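Local coordinates for protein pyridoxal kinase (Entamoeba histolytica, PDB 4S1H) that probably transfers a phosphate from ATP to pyridoxal, making pyridoxal 5'-phosphate, and is held here with ADP and magnesium, at residues Ser9-Ser14 with Phe35-His40. Numbering follows the deposited sequence.
Sequences SSYVCS and FVLTTH
Ser9 pairs with Leu37 where strand 5-9 ends beside its parallel neighbour 33-41 in the central sheet of this ribokinase-like fold. Two backbone bonds frame the bridge. Ser9 N donates to Val36 O at 3.3 Å, and Thr38 N donates to Ser9 O at 2.8 Å. Leu37 CA adds a CH...O contact to the same Ser9 O.

Past the bridge strand 33-41 is interrupted, and a side chain stands in for one backbone bond. Thr39 OG1 accepts from Tyr11 N at 2.9 Å in an almost straight bond, 171° at the hydrogen. Its chi1 of 70° sets OG1 between its own backbone N and carbonyl carbon, facing the 9-14 segment. Further along, Tyr11 and Cys13 make backbone hydrogen bonds with Leu41. Thr38 OG1 is bonded elsewhere, to Tyr83 O.

Tyr11 can be followed outward. Its CB lies 3.2 Å from Thr39 O and 3.6 Å from Leu37 CD1. CG also rests on Leu37 CD1, and CD1 meets both Leu37 methyls. The CD2 and CE2 side of the ring approaches His40 CD2 obliquely, and Tyr11 CD2 lies 3.8 Å from His40 CD2. The Tyr11 and His40 rings meet rim to rim, their planes 49° apart. The tip, Tyr11 OH, bonds to Phe35 O of the second subunit, so this ring joins the local packing to the dimer interface. His40 NE2 likewise bonds to Leu37 N of the second subunit.

Ser10 belongs to the site for pyridoxal 5'-phosphate, a ligand not bound to this chain in the model. The contact therefore links the loop that carries Ser10 to the sheet and to the partner subunit. At its far end Cys13 SG sits obliquely beside the His40 ring, 3.5 Å from His40 NE2.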
loop_
_atom_site.group_PDB
_atom_site.type_symbol
_atom_site.label_atom_id
_atom_site.label_comp_id
_atom_site.label_asym_id
_atom_site.label_seq_id
_atom_site.Cartn_x
_atom_site.Cartn_y
_atom_site.Cartn_z
ATOM N N SER A 9 -9.930 -4.740 1.541
ATOM C CA SER A 9 -9.320 -5.911 2.147
ATOM C C SER A 9 -8.379 -5.500 3.277
ATOM O O SER A 9 -8.307 -4.314 3.640
ATOM C CB SER A 9 -8.587 -6.763 1.102
ATOM O OG SER A 9 -8.203 -8.017 1.655
ATOM N N SER A 10 -7.691 -6.459 3.850
ATOM C CA SER A 10 -6.911 -6.258 5.062
ATOM C C SER A 10 -5.604 -5.536 4.792
ATOM O O SER A 10 -5.167 -5.419 3.656
ATOM C CB SER A 10 -6.575 -7.612 5.686
ATOM O OG SER A 10 -6.008 -8.464 4.696
ATOM N N TYR A 11 -4.980 -5.034 5.857
ATOM C CA TYR A 11 -3.694 -4.358 5.770
ATOM C C TYR A 11 -2.777 -4.830 6.895
ATOM O O TYR A 11 -3.223 -4.929 8.047
ATOM C CB TYR A 11 -3.878 -2.833 5.819
ATOM C CG TYR A 11 -2.573 -2.106 5.759
ATOM C CD1 TYR A 11 -2.004 -1.803 4.554
ATOM C CD2 TYR A 11 -1.887 -1.767 6.924
ATOM C CE1 TYR A 11 -0.777 -1.186 4.466
ATOM C CE2 TYR A 11 -0.658 -1.117 6.865
ATOM C CZ TYR A 11 -0.130 -0.806 5.631
ATOM O OH TYR A 11 1.091 -0.187 5.507
ATOM N N VAL A 12 -1.521 -5.101 6.536
ATOM C CA VAL A 12 -0.422 -5.355 7.481
ATOM C C VAL A 12 0.724 -4.378 7.242
ATOM O O VAL A 12 1.056 -4.098 6.091
ATOM C CB VAL A 12 0.135 -6.800 7.395
ATOM C CG1 VAL A 12 -0.905 -7.744 7.950
ATOM C CG2 VAL A 12 0.517 -7.183 5.953
ATOM N N CYS A 13 1.289 -3.854 8.324
ATOM C CA CYS A 13 2.421 -2.889 8.236
ATOM C C CYS A 13 3.716 -3.500 7.735
ATOM O O CYS A 13 4.492 -2.879 7.022
ATOM C CB CYS A 13 2.685 -2.227 9.591
ATOM S SG CYS A 13 1.262 -1.355 10.251
ATOM N N SER A 14 3.928 -4.769 8.092
ATOM C CA SER A 14 5.075 -5.552 7.695
ATOM C C SER A 14 4.556 -6.817 7.033
ATOM O O SER A 14 3.506 -7.366 7.429
ATOM C CB SER A 14 5.878 -5.924 8.912
ATOM O OG SER A 14 7.052 -6.655 8.597
ATOM N N PHE A 35 -7.565 1.742 -2.370
ATOM C CA PHE A 35 -7.326 0.672 -1.404
ATOM C C PHE A 35 -7.946 1.029 -0.055
ATOM O O PHE A 35 -7.343 1.767 0.761
ATOM C CB PHE A 35 -5.837 0.359 -1.253
ATOM C CG PHE A 35 -5.154 -0.000 -2.534
ATOM C CD1 PHE A 35 -4.614 0.988 -3.372
ATOM C CD2 PHE A 35 -5.054 -1.334 -2.936
ATOM C CE1 PHE A 35 -3.980 0.640 -4.565
ATOM C CE2 PHE A 35 -4.388 -1.658 -4.112
ATOM C CZ PHE A 35 -3.892 -0.683 -4.942
ATOM N N VAL A 36 -9.171 0.589 0.166
ATOM C CA VAL A 36 -9.853 0.792 1.408
ATOM C C VAL A 36 -9.488 -0.367 2.330
ATOM O O VAL A 36 -9.649 -1.527 1.997
ATOM C CB VAL A 36 -11.379 0.905 1.244
ATOM C CG1 VAL A 36 -12.043 1.052 2.602
ATOM C CG2 VAL A 36 -11.718 2.062 0.324
ATOM N N LEU A 37 -8.989 -0.072 3.497
ATOM C CA LEU A 37 -8.534 -1.102 4.456
ATOM C C LEU A 37 -9.644 -1.597 5.383
ATOM O O LEU A 37 -10.521 -0.858 5.807
ATOM C CB LEU A 37 -7.366 -0.559 5.299
ATOM C CG LEU A 37 -6.271 0.160 4.496
ATOM C CD1 LEU A 37 -5.162 0.561 5.468
ATOM C CD2 LEU A 37 -5.743 -0.647 3.318
ATOM N N THR A 38 -9.617 -2.888 5.691
ATOM C CA THR A 38 -10.540 -3.453 6.672
ATOM C C THR A 38 -9.862 -3.791 8.020
ATOM O O THR A 38 -10.554 -4.129 8.991
ATOM C CB THR A 38 -11.181 -4.762 6.180
ATOM O OG1 THR A 38 -10.151 -5.716 5.945
ATOM C CG2 THR A 38 -11.927 -4.539 4.895
ATOM N N THR A 39 -8.525 -3.727 8.045
ATOM C CA THR A 39 -7.703 -3.871 9.264
ATOM C C THR A 39 -6.497 -2.958 9.175
ATOM O O THR A 39 -6.126 -2.531 8.087
ATOM C CB THR A 39 -7.145 -5.292 9.462
ATOM O OG1 THR A 39 -6.132 -5.594 8.489
ATOM C CG2 THR A 39 -8.258 -6.345 9.344
ATOM N N HIS A 40 -5.894 -2.697 10.325
ATOM C CA HIS A 40 -4.558 -2.096 10.409
ATOM C C HIS A 40 -3.765 -2.896 11.442
ATOM O O HIS A 40 -3.762 -2.564 12.629
ATOM C CB HIS A 40 -4.679 -0.607 10.767
ATOM C CG HIS A 40 -3.363 0.111 10.893
ATOM N ND1 HIS A 40 -3.197 1.197 11.725
ATOM C CD2 HIS A 40 -2.158 -0.089 10.307
ATOM C CE1 HIS A 40 -1.958 1.638 11.652
ATOM N NE2 HIS A 40 -1.305 0.888 10.800
#